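Local coordinates for uncharacterized protein (Bacillus thuringiensis serovar kurstaki, PDB 4XHO) that binds ATP with magnesium and is probably an actin-like, ParM-type ATPase that forms filaments in plasmid segregation, at residues A239-N244 with S257-L262; G372-G377 with Q397-F402. The protein carries 2 engineered substitutions. One frame throughout, in Å; residues are numbered along the deposited sequence.

How the contacts relate
Contacts 1 and 2 lie on the same ATP but do different work. Contact 1 is a surface contact, pairing the two strands of the hairpin 242-248 and 251-260 at the edge of a five-stranded mixed sheet; contact 2 is buried, packing the short helix 373-376 against the loop that leads into helix 402-415. Hydrogen bonds between backbones hold contact 1, and its loop offers amides to the phosphates. Contact 2 rests on van der Waals packing and reaches the alpha phosphate and the adenine instead. Their centres are 14 Å apart and their nearest atoms about 6 Å apart; the two do not touch each other, and each meets the nucleotide separately.

Contact 1: residues A239-N244 with S257-L262; sequences AGTSDN and STNTDL. With ATP (adenosine-5'-triphosphate), chain B.
Ser242 OG gives a 2.6 Å hydrogen bond to Leu262 O and also bonds with Gln351 NE2, so two groups grip this buried hydroxyl. With chi1 at -79°, OG lies beside the Ser242 backbone N and anti to its carbonyl carbon, and that swings it over to the chain leaving the paired strand. From there the hairpin runs antiparallel. Ser242 and Thr260 make a hydrogen-bonded pair, in which Thr260 N reaches Ser242 O at 2.9 Å and Ser242 N returns to Thr260 O. Asn244 and Thr258 form the next hydrogen-bonded pair, with Asn244 N 2.8 Å from Thr258 O. Their side chains lie side by side and point the same way, Asn244 CB 3.8 Å from Thr258 CG2, while Asn244 ND2 bonds to Asn235 OD1 and the Asn244 side chain also touches Phe358 of helix 337-362.

Between these two pairs, Asp243 and Asn259 are a non-hydrogen-bonded pair. Their side chains cross at about a right angle on the other face of the sheet, carboxylate and amide planes 48° apart. A water donates to both Asp243 OD1 and Thr258 O, tying the carboxylate to the neighbouring strand. At the end of the pairing, Thr260 OG1 accepts from Leu262 N in an ST turn that helps to fix the chain where Ser242 OG meets it.

Ahead of the strand, the loop turns to ATP: Ala239 N bonds to O3B at 2.8 Å, and Gly240 N to O1G at 3.0 Å. Thr241 OG1 adds a weak bond to O3G. A glycine-containing loop after a strand, here Ala239-Gly240-Thr241, is consistent with the second phosphate-binding motif of the actin and Hsp70 superfamily.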
# COMPACT_ATOMS: atom_id res chain seq x y z
N ALA A 239 -5.25 -3.76 5.15
CA ALA A 239 -4.71 -4.61 6.22
C ALA A 239 -5.40 -4.40 7.57
O ALA A 239 -5.93 -5.35 8.15
CB ALA A 239 -3.22 -4.38 6.35
N GLY A 240 -5.41 -3.16 8.06
CA GLY A 240 -6.12 -2.83 9.30
C GLY A 240 -7.44 -2.10 9.15
O GLY A 240 -8.19 -1.93 10.12
N THR A 241 -7.75 -1.66 7.94
CA THR A 241 -8.89 -0.77 7.74
C THR A 241 -9.62 -1.08 6.45
O THR A 241 -9.01 -1.51 5.47
CB THR A 241 -8.46 0.72 7.66
OG1 THR A 241 -7.84 0.97 6.38
CG2 THR A 241 -7.48 1.10 8.76
N SER A 242 -10.93 -0.87 6.43
CA SER A 242 -11.64 -0.79 5.17
C SER A 242 -12.09 0.65 4.96
O SER A 242 -12.83 1.21 5.77
CB SER A 242 -12.83 -1.74 5.14
OG SER A 242 -12.39 -3.06 4.86
N ASP A 243 -11.61 1.25 3.89
CA ASP A 243 -12.08 2.56 3.44
C ASP A 243 -13.31 2.39 2.57
O ASP A 243 -13.25 1.73 1.54
CB ASP A 243 -10.98 3.29 2.68
CG ASP A 243 -11.45 4.60 2.11
OD1 ASP A 243 -11.50 5.58 2.88
OD2 ASP A 243 -11.76 4.65 0.89
N ASN A 244 -14.42 2.97 3.00
CA ASN A 244 -15.67 2.92 2.25
C ASN A 244 -16.10 4.28 1.72
O ASN A 244 -16.90 4.96 2.36
CB ASN A 244 -16.79 2.37 3.14
CG ASN A 244 -16.62 0.90 3.45
OD1 ASN A 244 -16.42 0.52 4.61
ND2 ASN A 244 -16.70 0.06 2.42
N SER A 257 -19.51 8.56 3.20
CA SER A 257 -18.18 7.95 3.16
C SER A 257 -17.65 7.72 4.56
O SER A 257 -17.76 8.59 5.42
CB SER A 257 -17.19 8.83 2.38
OG SER A 257 -17.50 8.85 1.00
N THR A 258 -17.09 6.54 4.79
CA THR A 258 -16.61 6.16 6.12
C THR A 258 -15.33 5.32 6.04
O THR A 258 -14.85 5.00 4.95
CB THR A 258 -17.72 5.40 6.89
OG1 THR A 258 -17.38 5.35 8.29
CG2 THR A 258 -17.92 3.98 6.34
N ASN A 259 -14.77 4.99 7.20
CA ASN A 259 -13.56 4.16 7.33
C ASN A 259 -13.64 3.31 8.58
O ASN A 259 -13.70 3.83 9.69
CB ASN A 259 -12.30 5.03 7.38
CG ASN A 259 -11.02 4.20 7.47
OD1 ASN A 259 -10.35 3.94 6.46
ND2 ASN A 259 -10.67 3.78 8.68
N THR A 260 -13.86 2.03 8.36
CA THR A 260 -13.93 1.07 9.41
C THR A 260 -12.61 0.42 9.63
O THR A 260 -11.62 0.76 9.05
CB THR A 260 -14.99 0.02 9.18
OG1 THR A 260 -14.50 -0.95 8.27
CG2 THR A 260 -16.19 0.65 8.63
N ASP A 261 -12.61 -0.50 10.56
CA ASP A 261 -11.43 -1.23 10.95
C ASP A 261 -11.53 -2.65 10.50
O ASP A 261 -10.98 -3.53 11.08
CB ASP A 261 -11.12 -1.08 12.44
CG ASP A 261 -10.20 0.11 12.71
OD1 ASP A 261 -9.00 0.01 12.42
OD2 ASP A 261 -10.69 1.16 13.17
N LEU A 262 -12.34 -2.90 9.50
CA LEU A 262 -12.49 -4.22 8.99
C LEU A 262 -11.34 -4.54 8.03
O LEU A 262 -11.45 -4.54 6.84
CB LEU A 262 -13.86 -4.32 8.35
CG LEU A 262 -14.36 -5.53 7.64
CD1 LEU A 262 -14.44 -6.71 8.53
CD2 LEU A 262 -15.69 -5.28 7.04
PG ATP B . -4.38 -0.10 5.24
O1G ATP B . -4.69 -0.60 6.64
O2G ATP B . -3.22 0.88 5.15
O3G ATP B . -5.60 0.26 4.43
PB ATP B . -2.78 -1.48 3.29
O1B ATP B . -1.38 -1.54 3.82
O2B ATP B . -3.20 -0.48 2.22
O3B ATP B . -3.84 -1.42 4.49
PA ATP B . -3.21 -3.59 1.45
O1A ATP B . -1.88 -3.32 0.76
O2A ATP B . -4.49 -3.08 0.86
O3A ATP B . -3.16 -3.01 2.93
O5' ATP B . -3.38 -5.16 1.73
C5' ATP B . -4.45 -5.62 2.55
C4' ATP B . -4.28 -7.11 2.78
O4' ATP B . -4.17 -7.83 1.53
C3' ATP B . -2.99 -7.35 3.54
O3' ATP B . -3.23 -8.32 4.55
C2' ATP B . -2.04 -7.88 2.48
O2' ATP B . -0.99 -8.67 3.06
C1' ATP B . -2.99 -8.64 1.58
N9 ATP B . -2.50 -8.87 0.21
C8 ATP B . -1.89 -7.98 -0.58
N7 ATP B . -1.58 -8.52 -1.79
C5 ATP B . -1.98 -9.80 -1.77
C6 ATP B . -1.95 -10.93 -2.71
N6 ATP B . -1.41 -10.79 -3.94
N1 ATP B . -2.47 -12.10 -2.31
C2 ATP B . -3.01 -12.24 -1.08
N3 ATP B . -3.08 -11.26 -0.16
C4 ATP B . -2.58 -10.03 -0.45
O HOH W 1 -14.05 6.64 2.87

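Contact 2: residues G372-G377 with Q397-F402; sequences GGVLFG and QESAYF. With ATP (adenosine-5'-triphosphate), chain B.
Gly372 and Ala400 are where the two backbones come nearest, their CA atoms 4.1 Å apart, with the first segment turning into the short helix 373-376 and the second bending through a type I turn from Ser399 to Phe402. Gly372 O accepts from both Leu375 N and Phe376 N, each at 3.0 Å, which ties Gly372 to the helical residues that follow. On the other segment, the turn hands the chain on to helix 402-415.

Leu375 does most of the touching. Leu375 CD1 lies 3.8 Å from Gln397 O and close to Ser399 CB, and the same methyl sits 3.4 Å from N6 of ATP. Leu375 CB stands 3.4 Å from ATP C6, over the face of the adenine; one side chain thus touches both the base and the loop. Its chi1 of -67° sets CG beside the backbone N, and from that position the branch runs on past the base; Val312 and Ile316 of helix 300-317 pack on it too.

Val374 meets the loop through Ser399: Ser399 OG lies 3.7 Å from Val374 CB, with both valine methyls nearby. That hydroxyl is hydrogen-bonded to Gly371 O, so its polar demand is met just beside the valine. Ala400 lays its CB along Gly372, with O1A of the alpha phosphate within van der Waals range, and its carbonyl O receives Lys23, a lysine that also bonds to ATP.

Gly372 N points straight at the alpha phosphate, bonding to O2A at 2.8 Å with an angle of 163° at the hydrogen. The chemistry implies a division of labour: Leu375 covers the adenine face, backed by the 397-402 loop, and Gly372 N binds the alpha phosphate, consistent with the adenosine motif of actin-like ATPases.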
# COMPACT_ATOMS: atom_id res chain seq x y z
N GLY A 372 -5.74 -4.77 -1.01
CA GLY A 372 -5.21 -6.10 -0.91
C GLY A 372 -6.23 -7.12 -0.45
O GLY A 372 -6.06 -8.30 -0.69
N GLY A 373 -7.28 -6.68 0.23
CA GLY A 373 -8.31 -7.59 0.72
C GLY A 373 -8.97 -8.37 -0.40
O GLY A 373 -9.40 -9.50 -0.20
N VAL A 374 -9.06 -7.77 -1.58
CA VAL A 374 -9.62 -8.41 -2.76
C VAL A 374 -8.79 -9.64 -3.18
O VAL A 374 -9.32 -10.62 -3.73
CB VAL A 374 -9.68 -7.41 -3.92
CG1 VAL A 374 -10.01 -8.09 -5.25
CG2 VAL A 374 -10.66 -6.28 -3.59
N LEU A 375 -7.49 -9.59 -2.93
CA LEU A 375 -6.61 -10.70 -3.23
C LEU A 375 -6.61 -11.72 -2.10
O LEU A 375 -6.73 -12.93 -2.33
CB LEU A 375 -5.19 -10.20 -3.49
CG LEU A 375 -5.07 -9.35 -4.76
CD1 LEU A 375 -3.77 -8.53 -4.76
CD2 LEU A 375 -5.18 -10.24 -6.01
N PHE A 376 -6.51 -11.22 -0.87
CA PHE A 376 -6.46 -12.09 0.28
C PHE A 376 -7.72 -12.93 0.36
O PHE A 376 -7.64 -14.13 0.57
CB PHE A 376 -6.31 -11.30 1.58
CG PHE A 376 -6.56 -12.13 2.82
CD1 PHE A 376 -5.63 -13.09 3.23
CD2 PHE A 376 -7.76 -12.00 3.53
CE1 PHE A 376 -5.87 -13.90 4.35
CE2 PHE A 376 -8.00 -12.80 4.65
CZ PHE A 376 -7.04 -13.76 5.06
N GLY A 377 -8.88 -12.30 0.20
CA GLY A 377 -10.13 -13.02 0.21
C GLY A 377 -10.71 -13.22 -1.17
O GLY A 377 -11.93 -13.27 -1.34
N GLN A 397 -4.20 -8.38 -9.99
CA GLN A 397 -2.93 -8.51 -9.24
C GLN A 397 -2.45 -7.16 -8.72
O GLN A 397 -1.76 -7.10 -7.70
CB GLN A 397 -1.81 -9.13 -10.09
CG GLN A 397 -2.07 -10.51 -10.65
CD GLN A 397 -2.79 -10.43 -11.99
OE1 GLN A 397 -3.45 -9.43 -12.30
NE2 GLN A 397 -2.64 -11.48 -12.80
N GLU A 398 -2.81 -6.08 -9.41
CA GLU A 398 -2.38 -4.76 -8.97
C GLU A 398 -3.44 -4.10 -8.10
O GLU A 398 -3.48 -2.87 -7.95
CB GLU A 398 -2.03 -3.89 -10.19
CG GLU A 398 -0.58 -4.14 -10.71
CD GLU A 398 0.51 -3.78 -9.66
OE1 GLU A 398 0.84 -2.57 -9.47
OE2 GLU A 398 1.05 -4.72 -9.03
N SER A 399 -4.28 -4.91 -7.47
CA SER A 399 -5.37 -4.39 -6.66
C SER A 399 -4.90 -3.69 -5.39
O SER A 399 -5.46 -2.67 -5.01
CB SER A 399 -6.32 -5.52 -6.29
OG SER A 399 -7.49 -5.01 -5.70
N ALA A 400 -3.87 -4.21 -4.74
CA ALA A 400 -3.35 -3.57 -3.53
C ALA A 400 -2.80 -2.16 -3.78
O ALA A 400 -2.93 -1.28 -2.93
CB ALA A 400 -2.29 -4.44 -2.88
N TYR A 401 -2.22 -1.94 -4.97
CA TYR A 401 -1.64 -0.65 -5.30
C TYR A 401 -2.61 0.28 -6.01
O TYR A 401 -2.19 1.28 -6.58
CB TYR A 401 -0.38 -0.84 -6.12
CG TYR A 401 0.71 -1.39 -5.25
CD1 TYR A 401 1.42 -0.53 -4.42
CD2 TYR A 401 0.96 -2.74 -5.16
CE1 TYR A 401 2.37 -1.00 -3.58
CE2 TYR A 401 1.92 -3.23 -4.30
CZ TYR A 401 2.63 -2.35 -3.51
OH TYR A 401 3.61 -2.77 -2.64
N PHE A 402 -3.90 -0.02 -5.94
CA PHE A 402 -4.90 0.74 -6.67
C PHE A 402 -4.84 2.25 -6.41
O PHE A 402 -4.72 3.05 -7.33
CB PHE A 402 -6.29 0.23 -6.33
CG PHE A 402 -7.37 0.92 -7.06
CD1 PHE A 402 -7.77 0.48 -8.31
CD2 PHE A 402 -8.00 2.03 -6.51
CE1 PHE A 402 -8.77 1.13 -8.99
CE2 PHE A 402 -9.00 2.68 -7.19
CZ PHE A 402 -9.38 2.22 -8.44
PG ATP B . -4.38 -0.10 5.24
O1G ATP B . -4.69 -0.60 6.64
O2G ATP B . -3.22 0.88 5.15
O3G ATP B . -5.60 0.26 4.43
PB ATP B . -2.78 -1.48 3.29
O1B ATP B . -1.38 -1.54 3.82
O2B ATP B . -3.20 -0.48 2.22
O3B ATP B . -3.84 -1.42 4.49
PA ATP B . -3.21 -3.59 1.45
O1A ATP B . -1.88 -3.32 0.76
O2A ATP B . -4.49 -3.08 0.86
O3A ATP B . -3.16 -3.01 2.93
O5' ATP B . -3.38 -5.16 1.73
C5' ATP B . -4.45 -5.62 2.55
C4' ATP B . -4.28 -7.11 2.78
O4' ATP B . -4.17 -7.83 1.53
C3' ATP B . -2.99 -7.35 3.54
O3' ATP B . -3.23 -8.32 4.55
C2' ATP B . -2.04 -7.88 2.48
O2' ATP B . -0.99 -8.67 3.06
C1' ATP B . -2.99 -8.64 1.58
N9 ATP B . -2.50 -8.87 0.21
C8 ATP B . -1.89 -7.98 -0.58
N7 ATP B . -1.58 -8.52 -1.79
C5 ATP B . -1.98 -9.80 -1.77
C6 ATP B . -1.95 -10.93 -2.71
N6 ATP B . -1.41 -10.79 -3.94
N1 ATP B . -2.47 -12.10 -2.31
C2 ATP B . -3.01 -12.24 -1.08
N3 ATP B . -3.08 -11.26 -0.16
C4 ATP B . -2.58 -10.03 -0.45